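Local coordinates for putative pyrazinamidase/nicotinamidase (Streptococcus mutans, PDB 3S2S), which probably hydrolyses the amide of nicotinamide, and of pyrazinamide, to the acid and ammonia, as a zinc-binding member of the isochorismatase family, at residues Asp43-Phe48 with Pro104-Lys108; Tyr81-Thr85 with Leu119-Tyr123; Asp93-Glu98 with Lys137-Ser141; Val165-Ile169 with Asn199-Leu204. One frame throughout, in Å; residues are numbered along the deposited sequence.

How the contacts relate
From the N terminus, the chain leaves strand 37-42 at 43-48 and runs through strand 81-87 into a long loop. Contact 1 closes there, at 104-108. Contact 2 opens on that strand and closes on helix 119-125. Contact 3 opens inside the long loop and closes at the end of strand 132-137 and in the loop after it. Contacts 1, 2 and 3 all cross, and none nests. Contact 4 follows in series and joins the start of helix 167-180 to helix 197-209. Contacts 1 and 3 share the zinc ion, and contacts 1 and 4 the cacodylate. Y140 packs on I169 between contacts 3 and 4. Contact 2 touches contact 1, where D43 N probably bonds T85 O.

Contact 1. Residues Asp43-Phe48 with Pro104-Lys108; sequences DYTYDF and PHNIK. With ZN (zinc ion), chain E; CAD (cacodylic acid), chain F.
D43 faces N106 at the inner end of the contact, with OD1 4.1 Å from N106 ND2. The stronger partners of its carboxylate are the backbone N of D87 and the ammonium of K137. Aspartate and lysine are likewise paired in the active sites of this family. T45 follows, in the N-cap position of the short helix 46-49. Its OG1 sits between the backbone N and the carbonyl carbon (chi1 64°) and donates to N106 OD1 at 2.9 Å. The donor lies in the amide plane, on a lone pair. D47 reaches past N106 from the other direction. Its OD2 accepts from N106 N at 2.8 Å, on the anti side of the carboxylate. Water 1 donates to the same OD2 and lies 3.0 Å from I107 N, whose N-H it accepts. F48 ends the segment. Its CZ lies 3.5 Å from H105 CD2, with the two rings inclined at 60°. One face of F48 is covered by methyl C1 of cacodylate, 3.3 Å above the plane and over the ring centre. H105 NE2 binds zinc at 2.2 Å, and D87, H89, E98 and waters 2 and 3 complete the metal site. N106 is thus held at its backbone N by D47 and at its amide oxygen by T45, while its ND2 donates to D87 O. Those bonds fix which way round the amide is turned. They also secure the backbone next to a zinc ligand. F48, a pocket residue, touches both H105 and the cacodylate methyl, so it joins the zinc-ligand loop to the pocket.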
# COMPACT_ATOMS: atom_id res chain seq x y z
N ASP A 43 -4.36 -18.64 10.80
CA ASP A 43 -5.71 -19.23 10.89
C ASP A 43 -5.81 -20.65 11.40
O ASP A 43 -6.71 -21.38 10.99
CB ASP A 43 -6.42 -19.17 9.52
CG ASP A 43 -6.91 -17.77 9.19
OD1 ASP A 43 -7.26 -17.05 10.13
OD2 ASP A 43 -6.98 -17.43 7.98
N TYR A 44 -4.91 -21.05 12.30
CA TYR A 44 -4.96 -22.42 12.81
C TYR A 44 -5.97 -22.53 13.95
O TYR A 44 -5.63 -22.79 15.12
CB TYR A 44 -3.57 -22.93 13.20
CG TYR A 44 -3.56 -24.44 13.23
CD1 TYR A 44 -3.62 -25.17 12.04
CD2 TYR A 44 -3.53 -25.13 14.44
CE1 TYR A 44 -3.65 -26.57 12.06
CE2 TYR A 44 -3.55 -26.53 14.47
CZ TYR A 44 -3.60 -27.23 13.28
OH TYR A 44 -3.64 -28.62 13.32
N THR A 45 -7.24 -22.30 13.61
CA THR A 45 -8.29 -22.22 14.62
C THR A 45 -9.30 -23.35 14.50
O THR A 45 -9.35 -24.10 13.51
CB THR A 45 -9.07 -20.89 14.51
OG1 THR A 45 -9.75 -20.85 13.25
CG2 THR A 45 -8.12 -19.67 14.65
N TYR A 46 -10.14 -23.47 15.52
CA TYR A 46 -11.16 -24.51 15.54
C TYR A 46 -12.03 -24.55 14.29
O TYR A 46 -12.28 -25.63 13.73
CB TYR A 46 -12.00 -24.41 16.81
CG TYR A 46 -11.46 -25.28 17.92
CD1 TYR A 46 -10.25 -24.97 18.55
CD2 TYR A 46 -12.15 -26.41 18.34
CE1 TYR A 46 -9.74 -25.78 19.56
CE2 TYR A 46 -11.64 -27.22 19.35
CZ TYR A 46 -10.45 -26.90 19.96
OH TYR A 46 -9.96 -27.72 20.97
N ASP A 47 -12.52 -23.40 13.83
CA ASP A 47 -13.38 -23.42 12.65
C ASP A 47 -12.71 -23.93 11.37
O ASP A 47 -13.39 -24.44 10.47
CB ASP A 47 -14.03 -22.06 12.39
CG ASP A 47 -15.31 -21.87 13.18
OD1 ASP A 47 -15.92 -22.89 13.58
OD2 ASP A 47 -15.69 -20.71 13.40
N PHE A 48 -11.39 -23.82 11.30
CA PHE A 48 -10.66 -24.30 10.12
C PHE A 48 -10.07 -25.70 10.26
O PHE A 48 -9.61 -26.27 9.27
CB PHE A 48 -9.55 -23.33 9.75
CG PHE A 48 -10.05 -22.05 9.15
CD1 PHE A 48 -10.73 -22.06 7.94
CD2 PHE A 48 -9.85 -20.84 9.79
CE1 PHE A 48 -11.20 -20.87 7.38
CE2 PHE A 48 -10.32 -19.65 9.23
CZ PHE A 48 -11.00 -19.68 8.03
N PRO A 104 -20.58 -18.73 7.42
CA PRO A 104 -19.98 -17.99 8.54
C PRO A 104 -18.89 -18.84 9.19
O PRO A 104 -19.08 -20.05 9.35
CB PRO A 104 -21.14 -17.82 9.51
CG PRO A 104 -22.36 -17.92 8.67
CD PRO A 104 -22.03 -18.91 7.60
N HIS A 105 -17.78 -18.22 9.54
CA HIS A 105 -16.65 -18.94 10.13
C HIS A 105 -15.81 -17.93 10.89
O HIS A 105 -15.78 -16.75 10.52
CB HIS A 105 -15.82 -19.61 9.04
CG HIS A 105 -15.24 -18.64 8.05
ND1 HIS A 105 -15.93 -18.22 6.94
CD2 HIS A 105 -14.04 -18.03 8.01
CE1 HIS A 105 -15.18 -17.38 6.25
NE2 HIS A 105 -14.03 -17.24 6.88
N ASN A 106 -15.14 -18.38 11.95
CA ASN A 106 -14.30 -17.50 12.77
C ASN A 106 -15.02 -16.22 13.16
O ASN A 106 -14.47 -15.11 13.09
CB ASN A 106 -12.96 -17.16 12.07
CG ASN A 106 -11.86 -18.17 12.41
OD1 ASN A 106 -12.12 -19.34 12.66
ND2 ASN A 106 -10.61 -17.69 12.44
N ILE A 107 -16.26 -16.37 13.61
CA ILE A 107 -17.03 -15.21 14.03
C ILE A 107 -16.47 -14.64 15.33
O ILE A 107 -16.21 -15.38 16.29
CB ILE A 107 -18.51 -15.59 14.23
CG1 ILE A 107 -19.10 -16.13 12.92
CG2 ILE A 107 -19.30 -14.40 14.73
CD1 ILE A 107 -18.92 -15.19 11.70
N LYS A 108 -16.30 -13.33 15.36
CA LYS A 108 -15.79 -12.65 16.54
C LYS A 108 -16.66 -12.97 17.75
O LYS A 108 -17.89 -12.96 17.65
CB LYS A 108 -15.72 -11.14 16.30
CG LYS A 108 -14.57 -10.73 15.34
CD LYS A 108 -14.50 -9.23 15.15
ZN ZN E . -12.61 -15.70 6.22
AS CAD F . -7.94 -19.42 4.76
C1 CAD F . -7.95 -20.02 6.61
C2 CAD F . -9.78 -19.27 4.05
O1 CAD F . -6.92 -20.27 3.80
O HOH W 1 -17.37 -18.98 14.46
O HOH W 2 -11.53 -17.16 5.09
O HOH W 3 -11.02 -14.28 5.50

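Contact 2. Residues Tyr81-Thr85 with Leu119-Tyr123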
# COMPACT_ATOMS: atom_id res chain seq x y z
N TYR A 81 10.16 -13.45 16.16
CA TYR A 81 8.87 -12.87 16.50
C TYR A 81 7.79 -13.82 16.02
O TYR A 81 7.96 -14.48 14.99
CB TYR A 81 8.73 -11.51 15.79
CG TYR A 81 9.85 -10.57 16.21
CD1 TYR A 81 9.80 -9.91 17.44
CD2 TYR A 81 10.95 -10.37 15.39
CE1 TYR A 81 10.82 -9.07 17.83
CE2 TYR A 81 11.97 -9.51 15.77
CZ TYR A 81 11.89 -8.87 16.99
OH TYR A 81 12.90 -8.03 17.38
N ILE A 82 6.67 -13.87 16.75
CA ILE A 82 5.58 -14.79 16.41
C ILE A 82 4.31 -13.99 16.21
O ILE A 82 3.92 -13.24 17.11
CB ILE A 82 5.31 -15.78 17.55
CG1 ILE A 82 6.59 -16.49 18.04
CG2 ILE A 82 4.21 -16.79 17.13
CD1 ILE A 82 7.29 -17.37 17.00
N PHE A 83 3.68 -14.12 15.04
CA PHE A 83 2.46 -13.36 14.74
C PHE A 83 1.31 -14.31 14.44
O PHE A 83 1.33 -15.02 13.43
CB PHE A 83 2.66 -12.46 13.51
CG PHE A 83 3.60 -11.32 13.75
CD1 PHE A 83 3.10 -10.06 14.09
CD2 PHE A 83 4.98 -11.49 13.66
CE1 PHE A 83 3.95 -8.98 14.33
CE2 PHE A 83 5.84 -10.40 13.89
CZ PHE A 83 5.33 -9.16 14.22
N PHE A 84 0.31 -14.34 15.32
CA PHE A 84 -0.93 -15.07 15.05
C PHE A 84 -1.85 -14.17 14.24
O PHE A 84 -2.29 -13.13 14.73
CB PHE A 84 -1.61 -15.52 16.35
CG PHE A 84 -0.81 -16.57 17.09
CD1 PHE A 84 -0.99 -17.90 16.81
CD2 PHE A 84 0.14 -16.20 18.04
CE1 PHE A 84 -0.25 -18.87 17.45
CE2 PHE A 84 0.89 -17.16 18.70
CZ PHE A 84 0.68 -18.51 18.40
N THR A 85 -2.13 -14.56 13.00
CA THR A 85 -2.90 -13.68 12.11
C THR A 85 -4.17 -14.44 11.79
O THR A 85 -4.16 -15.46 11.10
CB THR A 85 -2.09 -13.33 10.85
OG1 THR A 85 -1.77 -14.52 10.12
CG2 THR A 85 -0.81 -12.61 11.27
N LEU A 119 -0.88 -25.13 20.13
CA LEU A 119 -0.65 -23.73 19.78
C LEU A 119 -1.46 -22.84 20.72
O LEU A 119 -1.02 -21.75 21.09
CB LEU A 119 -1.08 -23.52 18.33
CG LEU A 119 -0.40 -22.56 17.38
CD1 LEU A 119 1.14 -22.60 17.43
CD2 LEU A 119 -0.93 -22.85 15.97
N ALA A 120 -2.62 -23.31 21.15
CA ALA A 120 -3.44 -22.55 22.09
C ALA A 120 -2.71 -22.34 23.42
O ALA A 120 -2.76 -21.27 24.01
CB ALA A 120 -4.78 -23.23 22.32
N ASP A 121 -2.04 -23.38 23.91
CA ASP A 121 -1.26 -23.26 25.14
C ASP A 121 -0.09 -22.30 24.94
O ASP A 121 0.19 -21.48 25.82
CB ASP A 121 -0.74 -24.64 25.60
N PHE A 122 0.59 -22.39 23.79
CA PHE A 122 1.66 -21.44 23.50
C PHE A 122 1.15 -20.01 23.59
O PHE A 122 1.76 -19.17 24.26
CB PHE A 122 2.30 -21.68 22.13
CG PHE A 122 3.39 -20.72 21.81
CD1 PHE A 122 4.72 -20.99 22.14
CD2 PHE A 122 3.09 -19.49 21.22
CE1 PHE A 122 5.73 -20.07 21.85
CE2 PHE A 122 4.09 -18.56 20.95
CZ PHE A 122 5.41 -18.85 21.26
N TYR A 123 0.04 -19.72 22.92
CA TYR A 123 -0.44 -18.35 22.93
C TYR A 123 -0.82 -17.90 24.34
O TYR A 123 -0.44 -16.81 24.78
CB TYR A 123 -1.61 -18.12 21.96
CG TYR A 123 -2.05 -16.69 22.04
CD1 TYR A 123 -1.26 -15.69 21.53
CD2 TYR A 123 -3.22 -16.34 22.71
CE1 TYR A 123 -1.64 -14.35 21.64
CE2 TYR A 123 -3.61 -15.03 22.81
CZ TYR A 123 -2.81 -14.04 22.28
OH TYR A 123 -3.19 -12.73 22.38
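The ring of F84 meets Y123 over one face and L119 and F122 along its edge. Y123 CB lies over the face, and the Y123 ring turns an edge toward it in an offset edge-to-face pair. The centroids are 5.5 Å apart and the planes stand at 74°. L119 CG and F122 CD2 both lie in the plane of the F84 ring. This is a helix packed on a parallel sheet, part of the alpha/beta fold of the isochorismatase family. Strand 81-87, helix 119-125 and the neighbouring parallel strand 132-137 form a beta-alpha-beta unit. The axes of the two short segments pass 11.4 Å apart, at 117° between their directions. No hydrogen bond crosses, and the contact is held by rings and aliphatic groups. F122 and Y123 both carry CG anti to the backbone N (chi1 near 180° in both), which directs the neighbouring rings at the strand. Y123 CD1 packs 3.8 Å from F84 CD2. F122 meets two residues, its CZ packing on I82 CG1 and its CD2 on F84. Helix 65-77 touches I82, L119 and F122 as well, through T72, A75 and Q73. Beyond the contact, F122 stacks on H126 and Y123 meets W134. The side chains of L119 and F84 slide past each other in opposite directions, and L119 CG comes within 3.7 Å of F84 CE1. F122 CD2 lies 3.8 Å from F84 CZ.

Contact 3. Residues Asp93-Glu98 with Lys137-Ser141. With ZN (zinc ion), chain E.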
# COMPACT_ATOMS: atom_id res chain seq x y z
N ASP A 93 -22.38 -9.45 7.65
CA ASP A 93 -21.74 -8.39 6.86
C ASP A 93 -21.85 -8.46 5.34
O ASP A 93 -20.97 -9.00 4.66
CB ASP A 93 -20.29 -8.22 7.25
CG ASP A 93 -19.74 -6.86 6.82
OD1 ASP A 93 -20.44 -6.15 6.05
OD2 ASP A 93 -18.65 -6.50 7.27
N ASP A 94 -22.90 -7.83 4.81
CA ASP A 94 -23.12 -7.83 3.37
C ASP A 94 -22.12 -6.94 2.63
O ASP A 94 -22.07 -6.98 1.40
CB ASP A 94 -24.55 -7.41 3.06
CG ASP A 94 -25.57 -8.44 3.52
OD1 ASP A 94 -25.45 -9.62 3.12
OD2 ASP A 94 -26.48 -8.07 4.30
N PHE A 95 -21.31 -6.17 3.36
CA PHE A 95 -20.30 -5.33 2.72
C PHE A 95 -18.99 -6.07 2.46
O PHE A 95 -18.14 -5.58 1.71
CB PHE A 95 -20.02 -4.06 3.54
CG PHE A 95 -21.06 -3.01 3.35
CD1 PHE A 95 -21.21 -2.39 2.12
CD2 PHE A 95 -21.89 -2.64 4.40
CE1 PHE A 95 -22.17 -1.42 1.94
CE2 PHE A 95 -22.85 -1.67 4.22
CZ PHE A 95 -22.99 -1.06 2.99
N HIS A 96 -18.85 -7.24 3.06
CA HIS A 96 -17.69 -8.10 2.80
C HIS A 96 -18.02 -9.11 1.69
O HIS A 96 -18.94 -9.91 1.84
CB HIS A 96 -17.34 -8.85 4.08
CG HIS A 96 -15.95 -9.41 4.09
ND1 HIS A 96 -15.30 -9.80 2.94
CD2 HIS A 96 -15.09 -9.65 5.11
CE1 HIS A 96 -14.10 -10.24 3.25
NE2 HIS A 96 -13.94 -10.16 4.56
N PRO A 97 -17.25 -9.08 0.59
CA PRO A 97 -17.49 -9.98 -0.56
C PRO A 97 -17.46 -11.44 -0.14
O PRO A 97 -18.08 -12.28 -0.78
CB PRO A 97 -16.30 -9.69 -1.49
CG PRO A 97 -15.87 -8.32 -1.14
CD PRO A 97 -16.18 -8.10 0.31
N GLU A 98 -16.73 -11.72 0.93
CA GLU A 98 -16.50 -13.09 1.35
C GLU A 98 -17.78 -13.69 1.91
O GLU A 98 -17.96 -14.91 1.91
CB GLU A 98 -15.38 -13.10 2.39
CG GLU A 98 -14.73 -14.45 2.61
CD GLU A 98 -13.78 -14.43 3.76
OE1 GLU A 98 -13.93 -15.28 4.66
OE2 GLU A 98 -12.90 -13.55 3.80
N LYS A 137 -7.74 -10.34 11.26
CA LYS A 137 -7.74 -9.98 9.84
C LYS A 137 -9.10 -10.29 9.24
O LYS A 137 -9.85 -11.10 9.78
CB LYS A 137 -6.61 -10.71 9.07
CG LYS A 137 -6.84 -12.22 8.89
CD LYS A 137 -5.62 -12.87 8.21
CE LYS A 137 -5.76 -14.39 8.11
NZ LYS A 137 -6.87 -14.79 7.20
N ARG A 138 -9.41 -9.65 8.11
CA ARG A 138 -10.68 -9.88 7.44
C ARG A 138 -10.55 -10.42 6.04
O ARG A 138 -11.52 -10.92 5.48
CB ARG A 138 -11.52 -8.58 7.41
CG ARG A 138 -12.00 -8.16 8.78
CD ARG A 138 -12.74 -6.83 8.74
NE ARG A 138 -14.01 -6.91 8.04
CZ ARG A 138 -14.21 -6.46 6.80
NH1 ARG A 138 -13.21 -5.92 6.09
NH2 ARG A 138 -15.42 -6.56 6.26
N HIS A 139 -9.37 -10.27 5.43
CA HIS A 139 -9.12 -10.86 4.12
C HIS A 139 -8.26 -12.09 4.30
O HIS A 139 -7.85 -12.41 5.42
CB HIS A 139 -8.41 -9.88 3.17
CG HIS A 139 -9.28 -8.75 2.71
ND1 HIS A 139 -8.77 -7.58 2.20
CD2 HIS A 139 -10.63 -8.62 2.68
CE1 HIS A 139 -9.76 -6.77 1.87
NE2 HIS A 139 -10.90 -7.38 2.14
N TYR A 140 -7.95 -12.77 3.21
CA TYR A 140 -7.19 -14.01 3.33
C TYR A 140 -5.73 -13.76 3.72
O TYR A 140 -5.18 -14.39 4.65
CB TYR A 140 -7.28 -14.75 2.00
CG TYR A 140 -8.70 -14.95 1.50
CD1 TYR A 140 -9.59 -15.78 2.18
CD2 TYR A 140 -9.13 -14.36 0.31
CE1 TYR A 140 -10.89 -15.98 1.71
CE2 TYR A 140 -10.41 -14.55 -0.16
CZ TYR A 140 -11.29 -15.37 0.53
OH TYR A 140 -12.57 -15.54 0.04
N SER A 141 -5.11 -12.78 3.06
CA SER A 141 -3.74 -12.40 3.41
C SER A 141 -3.61 -11.76 4.80
O SER A 141 -4.37 -10.87 5.17
CB SER A 141 -3.21 -11.40 2.38
OG SER A 141 -1.96 -10.87 2.81
ZN ZN E . -12.61 -15.70 6.22
O HOH W 4 -17.04 -7.75 8.59
O HOH W 3 -11.02 -14.28 5.50
O HOH W 2 -11.53 -17.16 5.09
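H96 NE2 donates to the carbonyl O of R138 at 2.7 Å, nearly straight at 163°. The oxygen lies in the imidazole plane, but the nitrogen sits above the carbonyl plane rather than on a lone pair. E98 OE1 binds zinc at 2.1 Å. Its OE2 lies 2.6 Å from water 3, which probably donates to it and also binds the metal. The extended chain of E98 carries the carboxylate to the ion. Farther out, D93 OD2 and R138 NH2 form a weak salt bridge of 3.4 Å, and water 4 lies by both groups. The stronger partner of that guanidinium is E154 of the second subunit. The two segments follow the C-terminal ends of neighbouring parallel strands, 81-87 and 132-137, the side of the sheet where alpha/beta enzymes commonly hold their active sites. D93 to H96 form a type I beta turn, and D93 OD1 accepts from F95 N in an Asx turn. K137 NZ ties down the other loop by donating to the carbonyl O of H139 and of Y140. Around the polar centre the side chains pack. H96 slides over one face of the R138 guanidinium, its CD2 3.3 Å from NH2, with the planes 45° apart. On another side H96 CE1 comes to the edge of the H139 ring, 3.9 Å from CD2. Y140 OH lies 3.5 Å from E98 CG and is hydrogen-bonded to V210 O of the third subunit. The Y140 ring is turned only 20° from the E98 carboxylate plane.

Contact 4. Residues Val165-Ile169 with Asn199-Leu204; sequences VLTDI and NHQFAL. With CAD (cacodylic acid), chain F.
T167 packs tightly against H200 and A203, while D168 and N199 share only a weak, water-bridged polar link. T167 OG1 and H200 ND1 are 2.7 Å apart and hydrogen-bonded, and either could be the donor. The hydroxyl lies in the plane of the imidazole, at its edge. With CG2 anti to the backbone N, the T167 methyl turns to A203, 3.6 Å from its CB. A203 CB also fits 3.7 Å from D168 CA. The small alanine lets helix 197-209 come close to the first turn of helix 167-180. On the watered side, N199 ND2 gives only a weak bond to D168 OD2, at 3.4 Å. Water 5 bridges the same pair, donating to D168 OD2 and accepting from ND2. D168 OD1 is taken by S194 OG. Nearby, F202 stacks on F202 of the third subunit. At the far end of 165-169, a cis peptide precedes L166. Its N-H points at O1 of cacodylate, 2.7 Å from N and almost straight at 173°. C170 N also donates to cacodylate. Two backbone N-H groups on one ligand oxygen are consistent with an oxyanion hole, and this contact anchors the helix start beside it.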
# COMPACT_ATOMS: atom_id res chain seq x y z
N VAL A 165 -3.04 -22.59 7.75
CA VAL A 165 -4.01 -23.10 6.76
C VAL A 165 -4.72 -21.92 6.10
O VAL A 165 -4.71 -20.82 6.64
CB VAL A 165 -5.07 -24.04 7.44
CG1 VAL A 165 -4.39 -25.29 8.03
CG2 VAL A 165 -5.82 -23.29 8.52
N LEU A 166 -5.30 -22.10 4.90
CA LEU A 166 -5.10 -23.28 4.07
C LEU A 166 -3.96 -22.91 3.12
O LEU A 166 -3.79 -21.73 2.75
CB LEU A 166 -6.36 -23.56 3.23
CG LEU A 166 -7.65 -23.98 3.92
CD1 LEU A 166 -8.68 -24.33 2.85
CD2 LEU A 166 -7.40 -25.17 4.80
N THR A 167 -3.19 -23.91 2.71
CA THR A 167 -1.99 -23.66 1.91
C THR A 167 -2.28 -22.81 0.68
O THR A 167 -1.51 -21.89 0.35
CB THR A 167 -1.38 -24.99 1.45
OG1 THR A 167 -1.46 -25.94 2.52
CG2 THR A 167 0.07 -24.81 1.06
N ASP A 168 -3.39 -23.12 -0.00
CA ASP A 168 -3.72 -22.50 -1.28
C ASP A 168 -4.59 -21.24 -1.18
O ASP A 168 -4.91 -20.64 -2.21
CB ASP A 168 -4.42 -23.52 -2.20
CG ASP A 168 -5.68 -24.09 -1.57
OD1 ASP A 168 -5.59 -24.60 -0.43
OD2 ASP A 168 -6.77 -24.01 -2.19
N ILE A 169 -4.98 -20.83 0.03
CA ILE A 169 -5.75 -19.60 0.17
C ILE A 169 -5.01 -18.64 1.12
O ILE A 169 -4.23 -17.79 0.65
CB ILE A 169 -7.21 -19.87 0.60
CG1 ILE A 169 -7.86 -20.81 -0.42
CG2 ILE A 169 -7.99 -18.56 0.71
CD1 ILE A 169 -9.23 -21.32 0.00
N ASN A 199 -4.76 -28.86 -4.37
CA ASN A 199 -4.52 -27.43 -4.27
C ASN A 199 -3.32 -27.16 -3.38
O ASN A 199 -2.60 -26.17 -3.58
CB ASN A 199 -5.77 -26.68 -3.77
CG ASN A 199 -6.91 -26.72 -4.77
OD1 ASN A 199 -6.74 -27.20 -5.90
ND2 ASN A 199 -8.07 -26.20 -4.38
N HIS A 200 -3.12 -28.02 -2.39
CA HIS A 200 -1.97 -27.94 -1.49
C HIS A 200 -0.68 -28.06 -2.30
O HIS A 200 0.25 -27.27 -2.13
CB HIS A 200 -2.10 -29.05 -0.44
CG HIS A 200 -0.91 -29.21 0.47
ND1 HIS A 200 -0.62 -28.33 1.50
CD2 HIS A 200 0.02 -30.19 0.54
CE1 HIS A 200 0.44 -28.77 2.15
NE2 HIS A 200 0.84 -29.90 1.60
N GLN A 201 -0.64 -29.04 -3.21
CA GLN A 201 0.55 -29.23 -4.04
C GLN A 201 0.75 -28.08 -5.02
O GLN A 201 1.89 -27.62 -5.24
CB GLN A 201 0.49 -30.55 -4.80
CG GLN A 201 1.84 -30.97 -5.35
CD GLN A 201 2.88 -31.10 -4.25
OE1 GLN A 201 2.68 -31.84 -3.27
NE2 GLN A 201 4.00 -30.39 -4.38
N PHE A 202 -0.35 -27.63 -5.63
CA PHE A 202 -0.27 -26.46 -6.50
C PHE A 202 0.38 -25.32 -5.73
O PHE A 202 1.26 -24.64 -6.24
CB PHE A 202 -1.64 -26.00 -6.97
CG PHE A 202 -1.62 -24.64 -7.60
CD1 PHE A 202 -1.47 -24.49 -8.97
CD2 PHE A 202 -1.73 -23.49 -6.81
CE1 PHE A 202 -1.43 -23.23 -9.56
CE2 PHE A 202 -1.67 -22.22 -7.39
CZ PHE A 202 -1.53 -22.09 -8.77
N ALA A 203 -0.08 -25.11 -4.50
CA ALA A 203 0.42 -23.99 -3.69
C ALA A 203 1.90 -24.13 -3.37
O ALA A 203 2.66 -23.17 -3.48
CB ALA A 203 -0.40 -23.81 -2.41
N LEU A 204 2.33 -25.32 -2.92
CA LEU A 204 3.75 -25.51 -2.62
C LEU A 204 4.62 -25.28 -3.86
O LEU A 204 5.69 -24.66 -3.77
CB LEU A 204 4.00 -26.90 -2.05
CG LEU A 204 3.43 -27.17 -0.65
CD1 LEU A 204 3.67 -28.65 -0.31
CD2 LEU A 204 4.08 -26.28 0.37
AS CAD F . -7.94 -19.42 4.76
C1 CAD F . -7.95 -20.02 6.61
C2 CAD F . -9.78 -19.27 4.05
O1 CAD F . -6.92 -20.27 3.80
O HOH W 5 -9.17 -25.25 -1.65